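Local coordinates for Lmo0305 protein (Listeria monocytogenes, PDB 3PJ0) that is of unknown specific function but carries a covalently attached pyridoxal phosphate and has the fold of the aminotransferase-like pyridoxal-phosphate superfamily, at residues S289-V294 against A331-V336; Y15-N20 against V316-Y321; G151-A156 against T282-P287; E144-E149 against G178-E183. All coordinates share one frame; numbering follows the deposited sequence.

In the fold
Contact 1 is the hub of the set, touching the three others, with centres about 9 Å from contact 3, 11 Å from contact 2 and 12 Å from contact 4. It shares one antiparallel four-stranded sheet with contact 3, where strands 280-283 and 291-296 are neighbours. Contact 2, about 20 Å (centre to centre) from contacts 3 and 4 and spanning both in sequence, ties the N-terminal residues to the C-terminal part. Contacts 3 and 4 alternate along the chain, as do 1 and 2; both 3 and 4 close before contact 1 opens. Contact 4 joins loops after adjacent strands of the seven-stranded sheet; R148 and E333 link this cofactor-binding core to the C-terminal sheet.

Contact 1: S289-V294 against A331-V336; sequences SNMFHV and AFEVSV
Each phenylalanine ring of this strand pair is covered by a valine from across the ladder. V294 CB sits over one face of the F332 ring, 4.1 Å from its centroid and offset toward the rim; V334, modelled in two conformers, lays its CB over a face of the F292 ring in one of them. On the reverse of the sheet the H293 ring is met at its edge: NE2 donates to E333 OE1 at 2.9 Å, close to the ring plane but on the anti side of the carboxylate. E333 arrives there by an extended chain whose CG is anti to the backbone N (chi1 170°). The same OE1 takes a salt bridge from R148, and CE of selenomethionine M291 approaches it at 3.2 Å. The register is antiparallel, F292-V334 and V294-F332 being hydrogen-bonded pairs (V294 N to F332 O 2.8 Å), M291-S335 and H293-E333 non-hydrogen-bonded. Beyond, N290 ND2 bonds V336 O at 2.9 Å in both the amide and carbonyl planes, and V336 N returns a bond to N290 O. These inner strands of a four-stranded antiparallel sheet are flanked by 280-283 and 323-326; L270 and F274 of helix 260-275 pack on the face bearing F292 and V294.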
loop_
_atom_site.group_PDB
_atom_site.type_symbol
_atom_site.label_atom_id
_atom_site.label_comp_id
_atom_site.label_asym_id
_atom_site.label_seq_id
_atom_site.Cartn_x
_atom_site.Cartn_y
_atom_site.Cartn_z
ATOM N N SER A 289 23.610 -1.163 -18.236
ATOM C CA SER A 289 22.223 -0.704 -18.023
ATOM C C SER A 289 22.277 0.833 -17.957
ATOM O O SER A 289 23.260 1.449 -18.380
ATOM C CB SER A 289 21.670 -1.294 -16.716
ATOM O OG SER A 289 22.313 -0.675 -15.592
ATOM N N ASN A 290 21.236 1.450 -17.421
ATOM C CA ASN A 290 21.193 2.901 -17.338
ATOM C C ASN A 290 21.922 3.450 -16.104
ATOM O O ASN A 290 21.974 4.661 -15.897
ATOM C CB ASN A 290 19.737 3.356 -17.302
ATOM C CG ASN A 290 19.058 2.955 -16.063
ATOM O OD1 ASN A 290 19.236 1.810 -15.589
ATOM N ND2 ASN A 290 18.270 3.872 -15.484
HETATM N N MSE A 291 22.484 2.564 -15.286
HETATM C CA MSE A 291 23.090 2.964 -14.045
HETATM C C MSE A 291 24.531 2.543 -13.892
HETATM O O MSE A 291 25.031 1.678 -14.618
HETATM C CB MSE A 291 22.300 2.389 -12.868
HETATM C CG MSE A 291 22.419 0.902 -12.668
HETATM SE SE MSE A 291 21.771 0.311 -10.919
HETATM C CE MSE A 291 23.111 1.182 -9.824
ATOM N N PHE A 292 25.182 3.162 -12.911
ATOM C CA PHE A 292 26.556 2.855 -12.553
ATOM C C PHE A 292 26.888 3.675 -11.306
ATOM O O PHE A 292 26.117 4.547 -10.909
ATOM C CB PHE A 292 27.557 3.135 -13.701
ATOM C CG PHE A 292 27.525 4.536 -14.223
ATOM C CD1 PHE A 292 28.297 5.532 -13.644
ATOM C CD2 PHE A 292 26.708 4.869 -15.318
ATOM C CE1 PHE A 292 28.252 6.852 -14.140
ATOM C CE2 PHE A 292 26.662 6.162 -15.790
ATOM C CZ PHE A 292 27.428 7.156 -15.213
ATOM N N HIS A 293 28.008 3.333 -10.682
ATOM C CA HIS A 293 28.538 4.053 -9.532
ATOM C C HIS A 293 29.834 4.737 -9.959
ATOM O O HIS A 293 30.577 4.199 -10.736
ATOM C CB HIS A 293 28.801 3.059 -8.412
ATOM C CG HIS A 293 27.559 2.575 -7.758
ATOM N ND1 HIS A 293 27.562 1.724 -6.673
ATOM C CD2 HIS A 293 26.262 2.862 -8.016
ATOM C CE1 HIS A 293 26.312 1.484 -6.320
ATOM N NE2 HIS A 293 25.511 2.197 -7.096
ATOM N N VAL A 294 30.081 5.940 -9.443
ATOM C CA VAL A 294 31.290 6.739 -9.757
ATOM C C VAL A 294 32.126 6.799 -8.486
ATOM O O VAL A 294 31.623 7.170 -7.435
ATOM C CB VAL A 294 30.886 8.175 -10.181
ATOM C CG1 VAL A 294 32.083 9.055 -10.480
ATOM C CG2 VAL A 294 29.906 8.119 -11.402
ATOM N N ALA A 331 32.048 7.596 -3.202
ATOM C CA ALA A 331 31.306 7.255 -4.412
ATOM C C ALA A 331 29.861 7.737 -4.400
ATOM O O ALA A 331 29.339 8.100 -3.352
ATOM C CB ALA A 331 31.327 5.699 -4.605
ATOM N N PHE A 332 29.221 7.691 -5.576
ATOM C CA PHE A 332 27.796 7.975 -5.701
ATOM C C PHE A 332 27.246 7.236 -6.886
ATOM O O PHE A 332 28.002 6.718 -7.718
ATOM C CB PHE A 332 27.459 9.467 -5.814
ATOM C CG PHE A 332 27.914 10.099 -7.095
ATOM C CD1 PHE A 332 27.113 10.075 -8.212
ATOM C CD2 PHE A 332 29.142 10.725 -7.184
ATOM C CE1 PHE A 332 27.556 10.659 -9.403
ATOM C CE2 PHE A 332 29.543 11.339 -8.346
ATOM C CZ PHE A 332 28.757 11.282 -9.460
ATOM N N GLU A 333 25.930 7.122 -6.909
ATOM C CA GLU A 333 25.227 6.422 -7.966
ATOM C C GLU A 333 24.552 7.364 -8.968
ATOM O O GLU A 333 23.970 8.389 -8.573
ATOM C CB GLU A 333 24.156 5.535 -7.310
ATOM C CG GLU A 333 23.158 4.899 -8.211
ATOM C CD GLU A 333 22.254 3.983 -7.439
ATOM O OE1 GLU A 333 22.712 2.873 -7.113
ATOM O OE2 GLU A 333 21.113 4.409 -7.104
ATOM N N VAL A 334 24.576 6.979 -10.246
ATOM C CA VAL A 334 23.850 7.662 -11.307
ATOM C C VAL A 334 22.896 6.681 -11.982
ATOM O O VAL A 334 23.315 5.554 -12.312
ATOM C CB VAL A 334 24.776 8.141 -12.458
ATOM C CG1 VAL A 334 23.949 8.972 -13.475
ATOM C CG2 VAL A 334 25.968 8.916 -11.938
ATOM N N SER A 335 21.617 7.052 -12.094
ATOM C CA SER A 335 20.644 6.275 -12.867
ATOM C C SER A 335 20.096 7.211 -13.935
ATOM O O SER A 335 19.395 8.158 -13.619
ATOM C CB SER A 335 19.507 5.696 -12.013
ATOM O OG SER A 335 20.009 4.833 -11.006
ATOM N N VAL A 336 20.418 6.946 -15.197
ATOM C CA VAL A 336 19.993 7.805 -16.309
ATOM C C VAL A 336 18.507 7.630 -16.605
ATOM O O VAL A 336 17.971 6.510 -16.592
ATOM C CB VAL A 336 20.838 7.583 -17.581
ATOM C CG1 VAL A 336 20.316 8.432 -18.766
ATOM C CG2 VAL A 336 22.283 7.955 -17.328
#

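Contact 2: Y15-N20 against V316-Y321; sequences YKLGGN and VGISGY
With CG placed opposite its own carbonyl carbon (chi1 -66°) and chi2 extended to 177°, L17 sends its two methyls to different partners: CD2 meets V316 CG1 at 4.0 Å, the side chains crossing at about a right angle, while CD1 runs alongside I318. The CB of I318 starts out away from L17, but its chain folds back so that its CD1 comes up to L17 CD1. How close the two methyls really stand is doubtful, since I318 is modelled in two conformers. Beneath this apolar cluster the backbones form a minimal parallel ladder, strand 15-16 beside strand 316-317, in which G317 N donates to Y15 O at 2.7 Å and L17 N to G317 O at 3.1 Å. Chain segments nearly 300 residues apart are thereby joined, consistent with the superfamily's habit of letting the N-terminal segment pack on the C-terminal domain. K16 CD passes 4.1 Å from the bare CA of G317 before the chain bends at its end to bond T13 OG1 through NZ, and the charge lies against the Y10 ring. G317 O has a second donor, a water 3.0 Å away that also accepts from G18 N, and this bridge carries the pairing one residue past the last direct bond. V351 and L348 of helix 345-358 cover the aliphatic groups.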
loop_
_atom_site.group_PDB
_atom_site.type_symbol
_atom_site.label_atom_id
_atom_site.label_comp_id
_atom_site.label_asym_id
_atom_site.label_seq_id
_atom_site.Cartn_x
_atom_site.Cartn_y
_atom_site.Cartn_z
ATOM N N TYR A 15 19.264 21.488 -14.056
ATOM C CA TYR A 15 19.474 20.245 -14.767
ATOM C C TYR A 15 20.054 19.142 -13.863
ATOM O O TYR A 15 20.714 19.423 -12.862
ATOM C CB TYR A 15 20.396 20.491 -15.956
ATOM C CG TYR A 15 19.962 21.665 -16.838
ATOM C CD1 TYR A 15 18.820 21.595 -17.615
ATOM C CD2 TYR A 15 20.726 22.816 -16.914
ATOM C CE1 TYR A 15 18.431 22.669 -18.429
ATOM C CE2 TYR A 15 20.352 23.885 -17.727
ATOM C CZ TYR A 15 19.200 23.799 -18.476
ATOM O OH TYR A 15 18.833 24.854 -19.284
ATOM N N LYS A 16 19.817 17.889 -14.246
ATOM C CA LYS A 16 20.292 16.736 -13.478
ATOM C C LYS A 16 20.852 15.640 -14.404
ATOM O O LYS A 16 20.266 15.352 -15.448
ATOM C CB LYS A 16 19.145 16.125 -12.685
ATOM C CG LYS A 16 18.458 16.987 -11.648
ATOM C CD LYS A 16 19.385 17.299 -10.472
ATOM C CE LYS A 16 18.643 18.001 -9.339
ATOM N NZ LYS A 16 18.111 19.346 -9.725
ATOM N N LEU A 17 21.983 15.037 -14.032
ATOM C CA LEU A 17 22.482 13.903 -14.790
ATOM C C LEU A 17 21.511 12.726 -14.574
ATOM O O LEU A 17 21.139 12.034 -15.508
ATOM C CB LEU A 17 23.873 13.481 -14.318
ATOM C CG LEU A 17 25.097 14.397 -14.502
ATOM C CD1 LEU A 17 26.243 13.678 -13.856
ATOM C CD2 LEU A 17 25.422 14.702 -15.969
ATOM N N GLY A 18 21.078 12.522 -13.332
ATOM C CA GLY A 18 20.215 11.395 -13.013
ATOM C C GLY A 18 18.735 11.677 -12.904
ATOM O O GLY A 18 18.310 12.838 -12.779
ATOM N N GLY A 19 17.955 10.602 -12.954
ATOM C CA GLY A 19 16.513 10.673 -12.741
ATOM C C GLY A 19 15.614 11.155 -13.857
ATOM O O GLY A 19 16.053 11.371 -14.997
ATOM N N ASN A 20 14.337 11.330 -13.494
ATOM C CA ASN A 20 13.282 11.756 -14.417
ATOM C C ASN A 20 12.637 13.051 -13.988
ATOM O O ASN A 20 11.443 13.253 -14.207
ATOM C CB ASN A 20 12.194 10.662 -14.491
ATOM C CG ASN A 20 12.659 9.437 -15.205
ATOM O OD1 ASN A 20 13.005 9.499 -16.381
ATOM N ND2 ASN A 20 12.666 8.299 -14.511
ATOM N N VAL A 316 24.222 22.015 -13.484
ATOM C CA VAL A 316 24.018 20.590 -13.671
ATOM C C VAL A 316 24.259 19.822 -12.371
ATOM O O VAL A 316 25.385 19.729 -11.923
ATOM C CB VAL A 316 24.988 19.976 -14.731
ATOM C CG1 VAL A 316 24.736 18.484 -14.860
ATOM C CG2 VAL A 316 24.872 20.672 -16.098
ATOM N N GLY A 317 23.199 19.259 -11.802
ATOM C CA GLY A 317 23.286 18.397 -10.614
ATOM C C GLY A 317 24.006 17.075 -10.876
ATOM O O GLY A 317 23.553 16.265 -11.696
ATOM N N ILE A 318 25.126 16.859 -10.183
ATOM C CA ILE A 318 25.901 15.624 -10.303
ATOM C C ILE A 318 25.419 14.628 -9.255
ATOM O O ILE A 318 24.962 13.526 -9.581
ATOM C CB ILE A 318 27.397 15.887 -10.080
ATOM C CG1 ILE A 318 27.918 16.858 -11.134
ATOM C CG2 ILE A 318 28.170 14.564 -10.117
ATOM C CD1 ILE A 318 27.788 16.355 -12.513
ATOM N N SER A 319 25.490 15.032 -7.990
ATOM C CA SER A 319 25.014 14.175 -6.896
ATOM C C SER A 319 24.678 15.023 -5.677
ATOM O O SER A 319 25.382 15.993 -5.375
ATOM C CB SER A 319 26.038 13.120 -6.481
ATOM O OG SER A 319 25.439 12.220 -5.543
ATOM N N GLY A 320 23.618 14.634 -4.976
ATOM C CA GLY A 320 23.224 15.323 -3.730
ATOM C C GLY A 320 23.874 14.733 -2.482
ATOM O O GLY A 320 23.726 15.259 -1.362
ATOM N N TYR A 321 24.640 13.665 -2.669
ATOM C CA TYR A 321 25.297 13.011 -1.561
ATOM C C TYR A 321 26.550 12.317 -2.059
ATOM O O TYR A 321 26.725 12.063 -3.266
ATOM C CB TYR A 321 24.389 11.933 -0.981
ATOM C CG TYR A 321 24.270 10.761 -1.935
ATOM C CD1 TYR A 321 23.307 10.757 -2.928
ATOM C CD2 TYR A 321 25.168 9.688 -1.881
ATOM C CE1 TYR A 321 23.228 9.715 -3.843
ATOM C CE2 TYR A 321 25.079 8.620 -2.777
ATOM C CZ TYR A 321 24.117 8.644 -3.752
ATOM O OH TYR A 321 24.030 7.619 -4.659
HETATM O O HOH W 1 21.914 13.841 -10.874
#

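Contact 3: G151-A156 against T282-P287; sequences GGQLPA and TVPEVP
A cis peptide between V283 and P284 meets G151, with the glycine contributing backbone alone. The cis geometry puts V283 O and P284 CD on the same side of the peptide bond, and G151 lies against both: its CA makes a CA-H...O contact with V283 O (3.5 Å, 141° at the hydrogen), and its carbonyl O rests 3.3 Å from P284 CD. G152 adds a looser touch, its O standing 3.9 Å from P284 CG. G152, with positive phi (87°), is the first residue of a G1 beta bulge, in which it and Q153 face Q147. Q153 then supplies the one longer side chain of 151-156 that touches the other segment. A chi1 of -63° sets its CG beside the backbone N, and the extended chain beyond crosses V283 at a slant, bringing NE2 to 3.7 Å from V283 CG1; NE2 itself is hydrogen-bonded to I150 O. On the other segment T282 OG1 donates to P284 O at 2.8 Å, spanning the cis bond, and itself receives a bond from N275. The contact joins the loop after strand 140-144 to the edge strand 280-283 of the C-terminal sheet, where V283 also pairs with H293. A proline nitrogen has no hydrogen to give, and the glycines offer no side-chain group; fit therefore depends on close backbone apposition and a weak C-H donor, while the stronger polar bonds are made within 282-287 or with other neighbours, such as Q147, I150 and H293.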
loop_
_atom_site.group_PDB
_atom_site.type_symbol
_atom_site.label_atom_id
_atom_site.label_comp_id
_atom_site.label_asym_id
_atom_site.label_seq_id
_atom_site.Cartn_x
_atom_site.Cartn_y
_atom_site.Cartn_z
ATOM N N GLY A 151 26.772 -1.383 -8.190
ATOM C CA GLY A 151 26.852 -0.543 -9.364
ATOM C C GLY A 151 25.994 -0.932 -10.529
ATOM O O GLY A 151 26.070 -0.291 -11.563
ATOM N N GLY A 152 25.171 -1.965 -10.370
ATOM C CA GLY A 152 24.335 -2.436 -11.469
ATOM C C GLY A 152 25.132 -3.429 -12.301
ATOM O O GLY A 152 25.325 -3.238 -13.522
ATOM N N GLN A 153 25.616 -4.482 -11.657
ATOM C CA GLN A 153 26.378 -5.507 -12.389
ATOM C C GLN A 153 25.499 -6.708 -12.804
ATOM O O GLN A 153 24.502 -7.041 -12.122
ATOM C CB GLN A 153 27.552 -5.990 -11.533
ATOM C CG GLN A 153 28.619 -4.934 -11.173
ATOM C CD GLN A 153 29.815 -5.531 -10.445
ATOM O OE1 GLN A 153 30.333 -6.608 -10.823
ATOM N NE2 GLN A 153 30.302 -4.820 -9.438
ATOM N N LEU A 154 25.905 -7.369 -13.905
ATOM C CA LEU A 154 25.189 -8.514 -14.441
ATOM C C LEU A 154 26.103 -9.665 -14.781
ATOM O O LEU A 154 27.191 -9.459 -15.297
ATOM C CB LEU A 154 24.494 -8.121 -15.773
ATOM C CG LEU A 154 23.286 -7.193 -15.695
ATOM C CD1 LEU A 154 22.862 -6.695 -17.082
ATOM C CD2 LEU A 154 22.122 -7.942 -15.006
ATOM N N PRO A 155 25.652 -10.904 -14.522
ATOM C CA PRO A 155 26.380 -12.028 -15.057
ATOM C C PRO A 155 26.112 -12.147 -16.567
ATOM O O PRO A 155 25.078 -11.673 -17.084
ATOM C CB PRO A 155 25.754 -13.215 -14.336
ATOM C CG PRO A 155 24.338 -12.800 -14.118
ATOM C CD PRO A 155 24.459 -11.323 -13.773
ATOM N N ALA A 156 27.035 -12.770 -17.280
ATOM C CA ALA A 156 26.768 -13.107 -18.675
ATOM C C ALA A 156 25.431 -13.880 -18.722
ATOM O O ALA A 156 25.099 -14.622 -17.786
ATOM C CB ALA A 156 27.891 -13.965 -19.213
ATOM N N THR A 282 34.361 4.378 -12.974
ATOM C CA THR A 282 33.030 3.860 -12.724
ATOM C C THR A 282 33.042 2.355 -12.448
ATOM O O THR A 282 33.976 1.633 -12.843
ATOM C CB THR A 282 32.041 4.171 -13.859
ATOM O OG1 THR A 282 32.377 3.450 -15.055
ATOM C CG2 THR A 282 31.986 5.679 -14.117
ATOM N N VAL A 283 32.003 1.890 -11.743
ATOM C CA VAL A 283 31.780 0.487 -11.519
ATOM C C VAL A 283 30.314 0.200 -11.895
ATOM O O VAL A 283 29.424 0.795 -11.327
ATOM C CB VAL A 283 32.019 0.070 -10.076
ATOM C CG1 VAL A 283 31.717 -1.422 -9.912
ATOM C CG2 VAL A 283 33.441 0.432 -9.636
ATOM N N PRO A 284 30.071 -0.644 -12.903
ATOM C CA PRO A 284 31.098 -1.275 -13.724
ATOM C C PRO A 284 31.790 -0.212 -14.597
ATOM O O PRO A 284 31.256 0.890 -14.790
ATOM C CB PRO A 284 30.312 -2.264 -14.588
ATOM C CG PRO A 284 28.882 -1.965 -14.432
ATOM C CD PRO A 284 28.697 -0.948 -13.363
ATOM N N GLU A 285 32.972 -0.531 -15.133
ATOM C CA GLU A 285 33.688 0.432 -15.981
ATOM C C GLU A 285 32.858 0.812 -17.206
ATOM O O GLU A 285 32.792 1.998 -17.586
ATOM C CB GLU A 285 35.057 -0.140 -16.393
ATOM C CG GLU A 285 35.833 0.742 -17.383
ATOM C CD GLU A 285 37.251 0.239 -17.684
ATOM O OE1 GLU A 285 37.760 -0.678 -16.979
ATOM O OE2 GLU A 285 37.859 0.793 -18.632
ATOM N N VAL A 286 32.265 -0.201 -17.843
ATOM C CA VAL A 286 31.300 0.013 -18.915
ATOM C C VAL A 286 29.918 -0.439 -18.399
ATOM O O VAL A 286 29.712 -1.630 -18.096
ATOM C CB VAL A 286 31.662 -0.706 -20.216
ATOM C CG1 VAL A 286 30.535 -0.473 -21.256
ATOM C CG2 VAL A 286 33.025 -0.209 -20.741
ATOM N N PRO A 287 28.980 0.508 -18.241
ATOM C CA PRO A 287 27.648 0.176 -17.759
ATOM C C PRO A 287 26.996 -0.898 -18.619
ATOM O O PRO A 287 27.241 -0.965 -19.815
ATOM C CB PRO A 287 26.869 1.498 -17.897
ATOM C CG PRO A 287 27.907 2.539 -17.746
ATOM C CD PRO A 287 29.149 1.963 -18.411
#

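Contact 4: E144-E149 against G178-E183; sequences ELPQRE and GARLWE
R148 and R180 make the dense half of this contact. CG of R148 sits 3.7 Å above the centre of the R180 guanidinium, and the two guanidinium planes are only 15° apart. R148 runs straight out from its backbone N through CG (chi1 179°) and then bends at chi2 (-95°), carrying its own guanidinium past R180 to E149 OE2, 2.8 Å from NH1. Like charges thus come close, R148 NE to R180 NH2 4.1 Å, a cost that acidic partners such as E149 probably offset. P146 CD completes the packing against R180 CB at 3.6 Å, the ring and the arginine chain lying crosswise. Both segments leave the C-terminal ends of adjacent parallel strands, 140-144 and 173-178, of the seven-stranded mixed sheet at the heart of the superfamily fold, and the second turns at once in a type I beta turn from G178 to L181. R180 NH1 bonds O3 of the lysine-linked pyridoxal phosphate at position 208, which places the contact beside the cofactor. The other half is looser and relayed by water. One water, in the guanidinium plane at its edge, bridges R180 NH1 and E144 OE2, 3.0 Å from each. R148 N also reaches E144 OE2, at 2.9 Å, coming in over the carboxylate. A second water lies between R180 N and L145 O, 2.7 Å from that oxygen, where the backbones stand too far apart for a direct bond.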
loop_
_atom_site.group_PDB
_atom_site.type_symbol
_atom_site.label_atom_id
_atom_site.label_comp_id
_atom_site.label_asym_id
_atom_site.label_seq_id
_atom_site.Cartn_x
_atom_site.Cartn_y
_atom_site.Cartn_z
ATOM N N GLU A 144 19.013 -10.744 -8.378
ATOM C CA GLU A 144 18.652 -9.340 -8.679
ATOM C C GLU A 144 19.417 -8.907 -9.947
ATOM O O GLU A 144 20.645 -8.872 -9.938
ATOM C CB GLU A 144 19.032 -8.447 -7.492
ATOM C CG GLU A 144 18.643 -6.998 -7.653
ATOM C CD GLU A 144 19.229 -6.087 -6.566
ATOM O OE1 GLU A 144 19.166 -6.436 -5.355
ATOM O OE2 GLU A 144 19.740 -5.028 -6.957
ATOM N N LEU A 145 18.678 -8.633 -11.032
ATOM C CA LEU A 145 19.255 -8.223 -12.312
ATOM C C LEU A 145 18.892 -6.756 -12.571
ATOM O O LEU A 145 17.715 -6.429 -12.721
ATOM C CB LEU A 145 18.728 -9.076 -13.472
ATOM C CG LEU A 145 18.898 -10.572 -13.404
ATOM C CD1 LEU A 145 18.183 -11.301 -14.544
ATOM C CD2 LEU A 145 20.385 -10.944 -13.395
ATOM N N PRO A 146 19.885 -5.857 -12.538
ATOM C CA PRO A 146 21.284 -6.030 -12.231
ATOM C C PRO A 146 21.458 -5.887 -10.734
ATOM O O PRO A 146 20.482 -5.531 -10.071
ATOM C CB PRO A 146 21.929 -4.862 -12.965
ATOM C CG PRO A 146 20.950 -3.785 -12.827
ATOM C CD PRO A 146 19.576 -4.437 -12.789
ATOM N N GLN A 147 22.662 -6.103 -10.207
ATOM C CA GLN A 147 22.899 -6.002 -8.764
ATOM C C GLN A 147 23.202 -4.552 -8.447
ATOM O O GLN A 147 24.342 -4.086 -8.570
ATOM C CB GLN A 147 24.046 -6.912 -8.309
ATOM C CG GLN A 147 24.095 -7.081 -6.802
ATOM C CD GLN A 147 23.088 -8.118 -6.295
ATOM O OE1 GLN A 147 23.136 -9.272 -6.704
ATOM N NE2 GLN A 147 22.168 -7.705 -5.411
ATOM N N ARG A 148 22.163 -3.835 -8.054
ATOM C CA ARG A 148 22.266 -2.384 -7.860
ATOM C C ARG A 148 23.314 -1.898 -6.858
ATOM O O ARG A 148 24.005 -0.923 -7.131
ATOM C CB ARG A 148 20.899 -1.841 -7.455
ATOM C CG ARG A 148 20.849 -0.332 -7.200
ATOM C CD ARG A 148 21.023 0.038 -5.705
ATOM N NE ARG A 148 20.706 1.448 -5.539
ATOM C CZ ARG A 148 20.255 2.058 -4.432
ATOM N NH1 ARG A 148 20.064 1.407 -3.295
ATOM N NH2 ARG A 148 19.989 3.363 -4.473
ATOM N N GLU A 149 23.431 -2.567 -5.716
ATOM C CA GLU A 149 24.345 -2.104 -4.661
ATOM C C GLU A 149 25.819 -2.192 -5.042
ATOM O O GLU A 149 26.664 -1.568 -4.398
ATOM C CB GLU A 149 24.088 -2.837 -3.350
ATOM C CG GLU A 149 22.690 -2.612 -2.812
ATOM C CD GLU A 149 22.432 -1.240 -2.206
ATOM O OE1 GLU A 149 23.369 -0.567 -1.751
ATOM O OE2 GLU A 149 21.244 -0.862 -2.156
ATOM N N GLY A 178 13.361 -8.219 -10.185
ATOM C CA GLY A 178 13.414 -7.475 -11.408
ATOM C C GLY A 178 12.988 -6.036 -11.231
ATOM O O GLY A 178 12.370 -5.453 -12.136
ATOM N N ALA A 179 13.337 -5.447 -10.085
ATOM C CA ALA A 179 13.070 -4.046 -9.825
ATOM C C ALA A 179 13.554 -3.179 -11.002
ATOM O O ALA A 179 12.923 -2.157 -11.345
ATOM C CB ALA A 179 13.777 -3.608 -8.536
ATOM N N ARG A 180 14.684 -3.579 -11.592
ATOM C CA ARG A 180 15.292 -2.871 -12.740
ATOM C C ARG A 180 15.387 -3.766 -13.969
ATOM O O ARG A 180 16.328 -3.685 -14.762
ATOM C CB ARG A 180 16.673 -2.336 -12.354
ATOM C CG ARG A 180 16.625 -1.215 -11.296
ATOM C CD ARG A 180 17.998 -0.840 -10.716
ATOM N NE ARG A 180 17.805 0.221 -9.717
ATOM C CZ ARG A 180 17.399 0.023 -8.464
ATOM N NH1 ARG A 180 17.180 -1.204 -7.985
ATOM N NH2 ARG A 180 17.226 1.059 -7.662
ATOM N N LEU A 181 14.404 -4.653 -14.135
ATOM C CA LEU A 181 14.416 -5.532 -15.314
ATOM C C LEU A 181 14.379 -4.807 -16.663
ATOM O O LEU A 181 15.086 -5.187 -17.604
ATOM C CB LEU A 181 13.220 -6.487 -15.284
ATOM C CG LEU A 181 13.072 -7.420 -16.497
ATOM C CD1 LEU A 181 14.282 -8.404 -16.631
ATOM C CD2 LEU A 181 11.740 -8.169 -16.351
ATOM N N TRP A 182 13.529 -3.808 -16.777
ATOM C CA TRP A 182 13.313 -3.119 -18.038
ATOM C C TRP A 182 14.625 -2.517 -18.563
ATOM O O TRP A 182 14.897 -2.518 -19.757
ATOM C CB TRP A 182 12.275 -2.010 -17.881
ATOM C CG TRP A 182 11.031 -2.412 -17.070
ATOM C CD1 TRP A 182 10.667 -1.889 -15.864
ATOM C CD2 TRP A 182 10.031 -3.388 -17.391
ATOM N NE1 TRP A 182 9.495 -2.449 -15.425
ATOM C CE2 TRP A 182 9.090 -3.388 -16.328
ATOM C CE3 TRP A 182 9.836 -4.270 -18.457
ATOM C CZ2 TRP A 182 7.973 -4.247 -16.301
ATOM C CZ3 TRP A 182 8.729 -5.107 -18.434
ATOM C CH2 TRP A 182 7.804 -5.075 -17.362
ATOM N N GLU A 183 15.436 -2.044 -17.628
ATOM C CA GLU A 183 16.696 -1.398 -17.940
ATOM C C GLU A 183 17.794 -2.308 -18.496
ATOM O O GLU A 183 18.774 -1.791 -19.055
ATOM C CB GLU A 183 17.250 -0.724 -16.673
ATOM C CG GLU A 183 16.418 0.389 -16.092
ATOM C CD GLU A 183 15.396 -0.017 -15.043
ATOM O OE1 GLU A 183 14.596 -0.930 -15.289
ATOM O OE2 GLU A 183 15.364 0.655 -13.981
HETATM O O HOH W 2 18.094 -3.869 -9.136
HETATM O O HOH W 3 16.434 -5.693 -10.416
#